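Local coordinates for pyridine nucleotide-disulphide oxidoreductase dimerisation region (Escherichia coli BL21, PDB 6KYY), which is an FAD-containing disulfide reductase of the pyridine nucleotide-disulfide oxidoreductase family, probably involved in resistance to reactive chlorine species, at residues 383-388 and 399-404; 261-266 and 279-284; 198-203 and 221-226; 60-65 and 181-186; 28-33 and 96-101. All blocks are in the same frame, centred on the assembly; numbering follows the deposited sequence.

Overall arrangement
From the N terminus, contact 5 closes first, joining the end of helix 20-31 to the start of strand 99-103 in the FAD-binding part. Contact 4 opens inside that loop, at helix 55-65, and closes well beyond it at helix 175-186, so the two cross; it ties the FAD-binding part to the second Rossmann-type domain, probably for pyridine nucleotide. The rest follow in series, with none nesting. Contact 3 closes the loop around helix 206-218 and touches contact 4 where Val-221 CG2 lies 3.7 Å from Ala-185 CB. Contact 2 closes a loop on the way back to the FAD-binding sheet, and contact 1 is a hairpin of the dimerisation domain, its centre about 35 Å from that of contact 2.

Contact 1. Residues 383-388 and 399-404; sequences GVLKAI and ASLLCV
Lys-386 NZ is gripped by two carboxylates, in salt bridges to Glu-352 and Asp-207, while the carbon chain of the same lysine packs against Ser-400 on the partner strand. Its CG does the touching, 3.4 Å from Ser-400 CB: chi1 of 70° places CG between the backbone N and the carbonyl carbon, and a bend at chi3 then leads the ammonium away from Ser-400. Two backbone bonds clamp this pair. Ser-400 N gives to Lys-386 O at 2.6 Å, and Lys-386 N returns the bond to Ser-400 O at 3.1 Å. Val-384 and Leu-402 form the next hydrogen-bonded pair, with Val-384 N giving to Leu-402 O at 2.9 Å. These are the paired arms of an antiparallel beta hairpin, strands 384-390 and 396-402, inside the five-stranded sheet of the dimerisation domain. On the face carrying Lys-386 and Ser-400 lies helix 206-218, whose Ile-208 touches both. The other face holds the non-hydrogen-bonded pairs. There Leu-385 CD2 meets Leu-401 CD2 at 3.8 Å and Cys-403 SG at 3.5 Å, and Ala-387 CB faces Ala-399 CB at 4.1 Å. Helix 406-418 covers this side, with Met-409 against Leu-401 and Cys-403 and Val-413 against Ala-399.

Contact 2. Residues 261-266 and 279-284; sequences PATASL and GATVVD
Pro-261 and Ala-280 meet through the proline ring, whose CG lies 3.6 Å from Ala-280 CB. The neighbouring ring carbon, Pro-261 CB, comes to 3.6 Å from Gly-279 O, so the pyrrolidine rests on the backbone as well as on the methyl. The second patch is a pair of methyls: Thr-263 CG2 touches Thr-281 CG2 at 3.7 Å, the two side chains slanting past one another. In Thr-281, CG2 points opposite the residue's own carbonyl carbon (chi1 69°). The hydroxyl of Thr-281 turns to a different partner, the carbonyl of Val-300, which fixes the rotation of the side chain and hence the place of its methyl. One step further out, Asn-276 OD1 accepts a hydrogen bond from Ala-280 N, beside Gly-279 with its positive phi of 110°. The nearest atoms of the bound FAD and the Thr-263 side chain are about 8 Å apart. The two segments belong to the long connection that leaves strand 259-261 and re-enters the FAD-binding sheet at strand 294-296, on whose Ala-296 Thr-281 packs.

Contact 3. Residues 198-203 and 221-226; sequences SLFLPR and VDIILN
Aromatic packing comes first: Ile-223 CD1 sits over a face of the Phe-200 ring, 4.0 Å from its centroid and 13° off the normal, a CH-pi contact. The other face is taken by Leu-201 CG, so the ring is sandwiched between aliphatic groups from both segments. A chi1 of 175° swings the ring opposite the backbone N of Phe-200, and the side chains of Phe-200 and Ile-223 cross at about a right angle. Apolar contacts widen the patch. The second branch of the isoleucine, Ile-223 CG2, reaches Phe-200 CD1 at 3.7 Å, while Leu-225 CD1 lies 4.4 Å from Phe-200 CB. These segments flank helix 206-218 in a beta-alpha-beta crossover of the Rossmann type domain: residues 198-203 lead from strand 190-194 into the helix, and strand 221-224 lies parallel beside 190-194 at the edge of the sheet. The helix joins in, with Ile-212 against Phe-200 and Ala-213 against Ile-223. Contacts to backbone and polar groups lie toward the surface, without hydrogen bonds between the segments. Leu-225 CG leans on the Ser-198 carbonyl carbon at 4.1 Å, and the amide of Asn-226 turns its OD1 toward Ser-198 CB.

Contact 4. Residues 60-65 and 181-186; sequences TLVHDA and ASMFAN
Segments 60-65 and 181-186, the last turns of helices 55-65 and 175-186, run in broadly the same sense, crossing at 41° with the segment axes 8.7 Å apart, and Val-62 faces Met-183 with CA atoms 5.2 Å from each other. This is helix-to-helix packing between two parts of the reductase fold. Helix 55-65 starts at Cys-55, which with Cys-50 holds a copper ion here, and helix 175-186 follows a glycine-rich turn consistent with a Rossmann nucleotide-binding motif. Met-183 contributes the largest share of the buried surface. Its CG stands opposite the backbone N (chi1 177°), and bends at chi2 and chi3 then fold the thioether against the other helix. The sulfur SD rests 3.8 Å from Leu-61 CB, and the terminal CE reaches Val-62 CG2 at 3.8 Å, the valine and methionine side chains crossing nearly perpendicularly. The same valine methyl also touches Met-183 CB, at 3.9 Å. Behind the first helix, Ala-74 and Ile-75 of helix 71-94 pack on Leu-61, and Asp-64 is tied to Arg-77 by a salt bridge. Val-377 of the second subunit packs on Thr-60 and His-63. One turn on from Leu-61, Ala-65 packs directly on the other helix: its CB lies 3.6 Å from Asn-186 CB and 4.3 Å from Met-183 CG.

Contact 5. Residues 28-33 and 96-101; sequences TLAKAG and MPNIDV
Ile-99 reaches Ala-30 because its CG1 branch stands opposite its own carbonyl carbon (chi1 -74°) and the chain then runs out extended. That branch lies against the alanine methyl, with Ile-99 CG1 3.5 Å and Ile-99 CD1 3.8 Å from Ala-30 CB. Met-96 comes by another route, a bend at chi3 (67°) turning its CE back to 4.1 Å from Ala-30 CB and to the same distance from Lys-31 N. Asn-98 completes the setting, its CB 3.9 Å from Ala-30 CB. The single methyl of Ala-30 is thus met by three side chains, brought together by the type I turn from Met-96 to Ile-99. On the helix side, Gly-33 has a positive phi and ends the helix in a Schellman motif, giving a backbone hydrogen bond from its N to Ala-30 O. Val-27 and Ala-26, earlier on helix 20-31, extend the packing under Met-96 and Ile-99, and Leu-93 of helix 71-94 also touches Ile-99. Strand 99-103 runs parallel to strand 36-40, which in turn pairs with 10-16, so the contact sets the C-terminal end of the first helix against an adjoining strand of the Rossmann type FAD-binding fold.

Contact 1. Residues 383-388 and 399-404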
# COMPACT_ATOMS: atom_id res chain seq x y z
N GLY B 383 5.54 -8.59 12.54
CA GLY B 383 6.20 -7.31 12.46
C GLY B 383 5.83 -6.41 13.62
O GLY B 383 5.21 -6.82 14.60
N VAL B 384 6.23 -5.14 13.49
CA VAL B 384 6.03 -4.15 14.54
C VAL B 384 6.11 -2.77 13.91
O VAL B 384 6.70 -2.59 12.84
CB VAL B 384 7.08 -4.33 15.67
CG1 VAL B 384 8.45 -3.83 15.22
CG2 VAL B 384 6.64 -3.62 16.94
N LEU B 385 5.50 -1.79 14.57
CA LEU B 385 5.60 -0.39 14.19
C LEU B 385 6.27 0.38 15.32
O LEU B 385 6.01 0.13 16.50
CB LEU B 385 4.23 0.22 13.90
CG LEU B 385 3.37 -0.44 12.82
CD1 LEU B 385 2.24 0.49 12.42
CD2 LEU B 385 4.22 -0.81 11.62
N LYS B 386 7.14 1.32 14.95
CA LYS B 386 7.76 2.19 15.94
C LYS B 386 8.22 3.46 15.24
O LYS B 386 8.70 3.42 14.11
CB LYS B 386 8.93 1.51 16.66
CG LYS B 386 10.16 1.30 15.79
CD LYS B 386 11.35 0.84 16.60
CE LYS B 386 11.86 1.94 17.51
NZ LYS B 386 13.05 1.49 18.27
N ALA B 387 8.07 4.59 15.93
CA ALA B 387 8.54 5.87 15.44
C ALA B 387 9.06 6.68 16.63
O ALA B 387 8.85 6.32 17.79
CB ALA B 387 7.44 6.64 14.70
N ILE B 388 9.74 7.78 16.32
CA ILE B 388 10.41 8.60 17.32
C ILE B 388 9.87 10.01 17.21
O ILE B 388 9.93 10.62 16.13
CB ILE B 388 11.93 8.56 17.15
CG1 ILE B 388 12.42 7.12 17.12
CG2 ILE B 388 12.61 9.33 18.27
CD1 ILE B 388 13.60 6.89 16.22
N ALA B 399 11.04 6.60 11.63
CA ALA B 399 10.02 5.57 11.75
C ALA B 399 10.60 4.23 11.29
O ALA B 399 11.51 4.19 10.46
CB ALA B 399 8.77 5.91 10.94
N SER B 400 10.07 3.15 11.86
CA SER B 400 10.43 1.79 11.48
C SER B 400 9.12 1.03 11.25
O SER B 400 8.44 0.65 12.21
CB SER B 400 11.27 1.11 12.55
OG SER B 400 12.57 1.68 12.61
N LEU B 401 8.76 0.83 9.99
CA LEU B 401 7.49 0.20 9.63
C LEU B 401 7.79 -1.20 9.12
O LEU B 401 8.12 -1.40 7.95
CB LEU B 401 6.76 1.05 8.59
CG LEU B 401 6.43 2.46 9.07
CD1 LEU B 401 5.49 3.17 8.11
CD2 LEU B 401 5.83 2.43 10.47
N LEU B 402 7.68 -2.18 10.02
CA LEU B 402 7.87 -3.59 9.70
C LEU B 402 6.49 -4.22 9.65
O LEU B 402 5.99 -4.77 10.64
CB LEU B 402 8.77 -4.26 10.74
CG LEU B 402 9.18 -5.71 10.48
CD1 LEU B 402 9.73 -5.87 9.07
CD2 LEU B 402 10.20 -6.17 11.51
N CYS B 403 5.85 -4.14 8.49
CA CYS B 403 4.49 -4.61 8.34
C CYS B 403 4.25 -4.98 6.88
O CYS B 403 5.06 -4.69 6.00
CB CYS B 403 3.49 -3.54 8.79
SG CYS B 403 3.96 -1.89 8.26
N VAL B 404 3.11 -5.63 6.64
CA VAL B 404 2.66 -5.83 5.27
C VAL B 404 2.27 -4.48 4.69
O VAL B 404 1.70 -3.62 5.37
CB VAL B 404 1.48 -6.81 5.23
CG1 VAL B 404 1.99 -8.25 5.26
CG2 VAL B 404 0.53 -6.56 6.40

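Contact 2. Residues 261-266 and 279-284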
# COMPACT_ATOMS: atom_id res chain seq x y z
N PRO B 261 30.17 0.82 -8.04
CA PRO B 261 30.08 1.44 -9.37
C PRO B 261 30.94 0.73 -10.40
O PRO B 261 32.05 0.26 -10.10
CB PRO B 261 30.56 2.87 -9.12
CG PRO B 261 30.23 3.13 -7.70
CD PRO B 261 30.40 1.82 -6.98
N ALA B 262 30.42 0.64 -11.62
CA ALA B 262 31.12 0.00 -12.74
C ALA B 262 31.71 1.11 -13.61
O ALA B 262 31.01 1.73 -14.40
CB ALA B 262 30.17 -0.89 -13.53
N THR B 263 33.02 1.34 -13.45
CA THR B 263 33.71 2.39 -14.19
C THR B 263 34.99 1.93 -14.87
O THR B 263 35.44 2.62 -15.79
CB THR B 263 34.06 3.56 -13.26
OG1 THR B 263 34.48 3.05 -11.99
CG2 THR B 263 32.87 4.47 -13.08
N ALA B 264 35.59 0.81 -14.45
CA ALA B 264 36.89 0.41 -14.98
C ALA B 264 36.85 0.24 -16.50
O ALA B 264 37.73 0.74 -17.21
CB ALA B 264 37.36 -0.88 -14.31
N SER B 265 35.83 -0.44 -17.01
CA SER B 265 35.71 -0.64 -18.45
C SER B 265 35.26 0.62 -19.18
O SER B 265 35.33 0.66 -20.41
CB SER B 265 34.74 -1.79 -18.74
OG SER B 265 33.69 -1.83 -17.79
N LEU B 266 34.79 1.64 -18.45
CA LEU B 266 34.49 2.92 -19.08
C LEU B 266 35.75 3.72 -19.38
O LEU B 266 35.76 4.55 -20.29
CB LEU B 266 33.55 3.74 -18.19
CG LEU B 266 32.17 4.15 -18.71
CD1 LEU B 266 31.53 5.16 -17.77
CD2 LEU B 266 32.26 4.70 -20.12
N GLY B 279 35.59 3.11 -6.95
CA GLY B 279 35.31 3.08 -8.37
C GLY B 279 34.26 4.07 -8.82
O GLY B 279 33.88 4.04 -10.00
N ALA B 280 33.81 4.96 -7.94
CA ALA B 280 32.70 5.86 -8.23
C ALA B 280 33.19 7.16 -8.85
O ALA B 280 34.29 7.64 -8.55
CB ALA B 280 31.92 6.17 -6.96
N THR B 281 32.36 7.72 -9.72
CA THR B 281 32.63 9.03 -10.30
C THR B 281 32.25 10.12 -9.32
O THR B 281 31.15 10.11 -8.76
CB THR B 281 31.84 9.20 -11.60
OG1 THR B 281 30.44 9.29 -11.30
CG2 THR B 281 32.07 8.01 -12.52
N VAL B 282 33.16 11.07 -9.10
CA VAL B 282 32.90 12.18 -8.18
C VAL B 282 32.04 13.21 -8.90
O VAL B 282 32.21 13.47 -10.09
CB VAL B 282 34.22 12.78 -7.67
CG1 VAL B 282 35.15 11.67 -7.19
CG2 VAL B 282 34.91 13.62 -8.73
N VAL B 283 31.08 13.79 -8.16
CA VAL B 283 30.06 14.64 -8.76
C VAL B 283 29.73 15.80 -7.83
O VAL B 283 29.97 15.76 -6.62
CB VAL B 283 28.77 13.86 -9.09
CG1 VAL B 283 28.92 13.13 -10.41
CG2 VAL B 283 28.45 12.88 -7.97
N ASP B 284 29.16 16.85 -8.42
CA ASP B 284 28.67 18.01 -7.69
C ASP B 284 27.39 17.64 -6.94
O ASP B 284 26.96 16.48 -6.91
CB ASP B 284 28.40 19.16 -8.65
CG ASP B 284 29.64 19.94 -9.01
OD1 ASP B 284 30.73 19.59 -8.51
OD2 ASP B 284 29.52 20.90 -9.79

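Contact 3. Residues 198-203 and 221-226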
# COMPACT_ATOMS: atom_id res chain seq x y z
N SER B 198 29.39 -8.64 13.55
CA SER B 198 28.94 -9.30 14.77
C SER B 198 27.49 -8.97 15.13
O SER B 198 27.00 -9.46 16.16
CB SER B 198 29.86 -8.93 15.94
OG SER B 198 30.33 -7.61 15.82
N LEU B 199 26.81 -8.16 14.33
CA LEU B 199 25.42 -7.80 14.59
C LEU B 199 24.62 -7.92 13.31
O LEU B 199 25.06 -7.48 12.25
CB LEU B 199 25.32 -6.37 15.15
CG LEU B 199 25.37 -6.24 16.67
CD1 LEU B 199 24.69 -4.96 17.13
CD2 LEU B 199 24.73 -7.46 17.34
N PHE B 200 23.44 -8.54 13.41
CA PHE B 200 22.56 -8.73 12.27
C PHE B 200 21.87 -7.41 11.93
O PHE B 200 21.16 -6.85 12.77
CB PHE B 200 21.54 -9.82 12.57
CG PHE B 200 20.51 -10.01 11.49
CD1 PHE B 200 20.89 -10.33 10.20
CD2 PHE B 200 19.16 -9.88 11.78
CE1 PHE B 200 19.94 -10.51 9.21
CE2 PHE B 200 18.21 -10.06 10.79
CZ PHE B 200 18.60 -10.37 9.51
N LEU B 201 22.08 -6.93 10.70
CA LEU B 201 21.59 -5.63 10.24
C LEU B 201 22.07 -4.53 11.18
O LEU B 201 21.26 -3.96 11.92
CB LEU B 201 20.06 -5.63 10.13
CG LEU B 201 19.45 -6.51 9.04
CD1 LEU B 201 17.94 -6.60 9.20
CD2 LEU B 201 19.81 -6.00 7.65
N PRO B 202 23.36 -4.20 11.16
CA PRO B 202 23.90 -3.27 12.17
C PRO B 202 23.48 -1.82 11.98
O PRO B 202 23.66 -1.03 12.91
CB PRO B 202 25.42 -3.43 12.02
CG PRO B 202 25.60 -3.85 10.60
CD PRO B 202 24.40 -4.67 10.23
N ARG B 203 22.94 -1.45 10.83
CA ARG B 203 22.48 -0.09 10.60
C ARG B 203 21.06 0.15 11.09
O ARG B 203 20.59 1.30 11.05
CB ARG B 203 22.57 0.26 9.11
CG ARG B 203 23.94 0.76 8.67
CD ARG B 203 23.93 1.21 7.22
NE ARG B 203 23.65 0.10 6.31
CZ ARG B 203 24.42 -0.24 5.29
NH1 ARG B 203 24.09 -1.26 4.51
NH2 ARG B 203 25.54 0.44 5.04
N VAL B 221 15.36 -19.93 8.23
CA VAL B 221 16.60 -19.25 7.85
C VAL B 221 17.55 -19.24 9.03
O VAL B 221 17.21 -18.78 10.13
CB VAL B 221 16.30 -17.82 7.36
CG1 VAL B 221 17.60 -17.11 7.01
CG2 VAL B 221 15.36 -17.86 6.17
N ASP B 222 18.77 -19.74 8.81
CA ASP B 222 19.81 -19.74 9.82
C ASP B 222 20.69 -18.51 9.64
O ASP B 222 21.24 -18.28 8.56
CB ASP B 222 20.65 -21.02 9.73
CG ASP B 222 21.51 -21.26 10.96
OD1 ASP B 222 22.15 -22.33 11.03
OD2 ASP B 222 21.54 -20.38 11.85
N ILE B 223 20.82 -17.71 10.70
CA ILE B 223 21.60 -16.48 10.68
C ILE B 223 22.85 -16.70 11.52
O ILE B 223 22.76 -17.01 12.71
CB ILE B 223 20.79 -15.29 11.19
CG1 ILE B 223 19.35 -15.36 10.69
CG2 ILE B 223 21.44 -13.98 10.77
CD1 ILE B 223 18.55 -14.10 10.91
N ILE B 224 24.02 -16.55 10.89
CA ILE B 224 25.31 -16.76 11.55
C ILE B 224 26.15 -15.51 11.36
O ILE B 224 26.33 -15.03 10.23
CB ILE B 224 26.04 -17.99 11.00
CG1 ILE B 224 25.19 -19.25 11.18
CG2 ILE B 224 27.39 -18.15 11.67
CD1 ILE B 224 25.72 -20.46 10.44
N LEU B 225 26.67 -14.97 12.46
CA LEU B 225 27.54 -13.81 12.45
C LEU B 225 28.99 -14.24 12.67
O LEU B 225 29.29 -15.42 12.85
CB LEU B 225 27.10 -12.80 13.51
CG LEU B 225 25.71 -12.16 13.38
CD1 LEU B 225 25.33 -11.93 11.93
CD2 LEU B 225 24.66 -12.99 14.10
N ASN B 226 29.90 -13.26 12.65
CA ASN B 226 31.33 -13.49 12.88
C ASN B 226 31.89 -14.51 11.89
O ASN B 226 32.59 -15.45 12.27
CB ASN B 226 31.59 -13.92 14.33
CG ASN B 226 30.92 -13.02 15.34
OD1 ASN B 226 30.82 -11.82 15.14
ND2 ASN B 226 30.44 -13.61 16.43

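Contact 4. Residues 60-65 and 181-186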
# COMPACT_ATOMS: atom_id res chain seq x y z
N THR B 60 8.71 -9.60 -8.25
CA THR B 60 7.79 -10.53 -8.91
C THR B 60 7.83 -11.90 -8.24
O THR B 60 6.79 -12.52 -8.02
CB THR B 60 8.14 -10.66 -10.40
OG1 THR B 60 8.14 -9.37 -11.01
CG2 THR B 60 7.15 -11.57 -11.12
N LEU B 61 9.03 -12.37 -7.90
CA LEU B 61 9.17 -13.67 -7.25
C LEU B 61 8.70 -13.63 -5.80
O LEU B 61 8.09 -14.58 -5.32
CB LEU B 61 10.62 -14.15 -7.35
CG LEU B 61 11.00 -14.72 -8.71
CD1 LEU B 61 12.44 -14.41 -9.05
CD2 LEU B 61 10.74 -16.22 -8.76
N VAL B 62 8.98 -12.53 -5.09
CA VAL B 62 8.56 -12.42 -3.70
C VAL B 62 7.04 -12.46 -3.60
O VAL B 62 6.48 -13.08 -2.68
CB VAL B 62 9.14 -11.15 -3.05
CG1 VAL B 62 8.72 -11.04 -1.60
CG2 VAL B 62 10.66 -11.15 -3.15
N HIS B 63 6.35 -11.80 -4.53
CA HIS B 63 4.89 -11.84 -4.53
C HIS B 63 4.38 -13.25 -4.79
O HIS B 63 3.37 -13.67 -4.20
CB HIS B 63 4.33 -10.86 -5.56
CG HIS B 63 2.84 -10.82 -5.61
ND1 HIS B 63 2.10 -11.62 -6.46
CD2 HIS B 63 1.94 -10.10 -4.90
CE1 HIS B 63 0.82 -11.38 -6.29
NE2 HIS B 63 0.69 -10.46 -5.35
N ASP B 64 5.05 -13.99 -5.68
CA ASP B 64 4.67 -15.38 -5.91
C ASP B 64 5.12 -16.27 -4.76
O ASP B 64 4.42 -17.22 -4.38
CB ASP B 64 5.26 -15.88 -7.23
CG ASP B 64 4.32 -15.67 -8.40
OD1 ASP B 64 3.12 -15.44 -8.17
OD2 ASP B 64 4.79 -15.72 -9.56
N ALA B 65 6.29 -15.97 -4.18
CA ALA B 65 6.78 -16.76 -3.05
C ALA B 65 5.88 -16.62 -1.83
O ALA B 65 5.76 -17.56 -1.04
CB ALA B 65 8.21 -16.36 -2.71
N ALA B 181 16.66 -14.13 1.31
CA ALA B 181 16.44 -15.11 2.36
C ALA B 181 14.96 -15.46 2.47
O ALA B 181 14.58 -16.64 2.43
CB ALA B 181 16.98 -14.60 3.69
N SER B 182 14.10 -14.45 2.62
CA SER B 182 12.67 -14.70 2.74
C SER B 182 12.09 -15.27 1.45
O SER B 182 11.24 -16.17 1.49
CB SER B 182 11.93 -13.42 3.12
OG SER B 182 12.70 -12.63 4.01
N MET B 183 12.55 -14.77 0.30
CA MET B 183 11.97 -15.18 -0.98
C MET B 183 12.12 -16.68 -1.20
O MET B 183 11.18 -17.35 -1.62
CB MET B 183 12.61 -14.40 -2.13
CG MET B 183 12.11 -14.82 -3.50
SD MET B 183 13.37 -14.67 -4.78
CE MET B 183 13.61 -12.90 -4.80
N PHE B 184 13.31 -17.22 -0.94
CA PHE B 184 13.53 -18.64 -1.16
C PHE B 184 13.02 -19.49 -0.00
O PHE B 184 12.57 -20.62 -0.22
CB PHE B 184 15.02 -18.91 -1.42
CG PHE B 184 15.44 -18.60 -2.83
CD1 PHE B 184 15.61 -17.29 -3.25
CD2 PHE B 184 15.66 -19.62 -3.74
CE1 PHE B 184 16.00 -17.00 -4.54
CE2 PHE B 184 16.05 -19.34 -5.04
CZ PHE B 184 16.22 -18.02 -5.44
N ALA B 185 13.08 -18.97 1.23
CA ALA B 185 12.47 -19.68 2.35
C ALA B 185 10.96 -19.71 2.22
O ALA B 185 10.31 -20.61 2.77
CB ALA B 185 12.89 -19.04 3.67
N ASN B 186 10.37 -18.74 1.51
CA ASN B 186 8.95 -18.80 1.21
C ASN B 186 8.65 -19.89 0.19
O ASN B 186 7.60 -20.54 0.26
CB ASN B 186 8.46 -17.44 0.71
CG ASN B 186 8.02 -16.53 1.83
OD1 ASN B 186 7.73 -16.97 2.94
ND2 ASN B 186 7.95 -15.23 1.54

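Contact 5. Residues 28-33 and 96-101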
# COMPACT_ATOMS: atom_id res chain seq x y z
N THR B 28 13.17 12.88 -22.47
CA THR B 28 12.86 14.28 -22.22
C THR B 28 13.64 15.22 -23.14
O THR B 28 13.15 16.29 -23.49
CB THR B 28 13.12 14.64 -20.76
OG1 THR B 28 12.79 13.52 -19.93
CG2 THR B 28 12.28 15.84 -20.35
N LEU B 29 14.86 14.83 -23.53
CA LEU B 29 15.65 15.68 -24.42
C LEU B 29 15.24 15.49 -25.87
O LEU B 29 15.23 16.46 -26.64
CB LEU B 29 17.14 15.40 -24.24
CG LEU B 29 17.72 15.70 -22.85
CD1 LEU B 29 19.24 15.59 -22.87
CD2 LEU B 29 17.29 17.08 -22.37
N ALA B 30 14.90 14.26 -26.27
CA ALA B 30 14.39 14.04 -27.62
C ALA B 30 13.06 14.75 -27.82
O ALA B 30 12.78 15.25 -28.92
CB ALA B 30 14.24 12.54 -27.88
N LYS B 31 12.23 14.80 -26.78
CA LYS B 31 10.97 15.52 -26.85
C LYS B 31 11.17 17.03 -26.90
O LYS B 31 10.31 17.74 -27.43
CB LYS B 31 10.10 15.12 -25.65
CG LYS B 31 8.81 15.90 -25.48
CD LYS B 31 8.55 16.16 -24.00
CE LYS B 31 7.19 16.78 -23.78
NZ LYS B 31 6.59 16.32 -22.49
N ALA B 32 12.30 17.52 -26.40
CA ALA B 32 12.63 18.94 -26.45
C ALA B 32 13.37 19.33 -27.72
O ALA B 32 13.76 20.50 -27.85
CB ALA B 32 13.45 19.34 -25.22
N GLY B 33 13.59 18.39 -28.64
CA GLY B 33 14.23 18.68 -29.91
C GLY B 33 15.67 18.23 -30.02
O GLY B 33 16.23 18.27 -31.12
N MET B 96 11.22 7.10 -31.00
CA MET B 96 11.37 8.54 -31.16
C MET B 96 12.43 8.83 -32.22
O MET B 96 13.51 8.24 -32.18
CB MET B 96 11.75 9.19 -29.83
CG MET B 96 10.80 8.86 -28.69
SD MET B 96 10.88 10.05 -27.34
CE MET B 96 10.23 11.52 -28.13
N PRO B 97 12.15 9.73 -33.17
CA PRO B 97 13.11 9.95 -34.26
C PRO B 97 14.44 10.52 -33.80
O PRO B 97 15.47 10.23 -34.42
CB PRO B 97 12.37 10.94 -35.18
CG PRO B 97 10.93 10.82 -34.80
CD PRO B 97 10.92 10.51 -33.34
N ASN B 98 14.46 11.31 -32.72
CA ASN B 98 15.68 11.96 -32.26
C ASN B 98 16.50 11.10 -31.31
O ASN B 98 17.46 11.61 -30.72
CB ASN B 98 15.33 13.29 -31.58
CG ASN B 98 14.17 14.00 -32.24
OD1 ASN B 98 13.01 13.68 -31.99
ND2 ASN B 98 14.48 14.99 -33.08
N ILE B 99 16.15 9.83 -31.14
CA ILE B 99 16.88 8.92 -30.25
C ILE B 99 17.48 7.80 -31.08
O ILE B 99 16.80 7.20 -31.91
CB ILE B 99 15.97 8.35 -29.15
CG1 ILE B 99 15.68 9.41 -28.09
CG2 ILE B 99 16.62 7.14 -28.49
CD1 ILE B 99 14.83 8.90 -26.94
N ASP B 100 18.76 7.53 -30.85
CA ASP B 100 19.47 6.41 -31.48
C ASP B 100 19.95 5.49 -30.36
O ASP B 100 20.95 5.78 -29.69
CB ASP B 100 20.64 6.91 -32.33
CG ASP B 100 20.20 7.39 -33.69
OD1 ASP B 100 20.62 8.50 -34.09
OD2 ASP B 100 19.44 6.67 -34.37
N VAL B 101 19.25 4.38 -30.16
CA VAL B 101 19.68 3.36 -29.21
C VAL B 101 20.80 2.56 -29.89
O VAL B 101 20.55 1.83 -30.85
CB VAL B 101 18.53 2.45 -28.78
CG1 VAL B 101 18.97 1.54 -27.64
CG2 VAL B 101 17.33 3.29 -28.36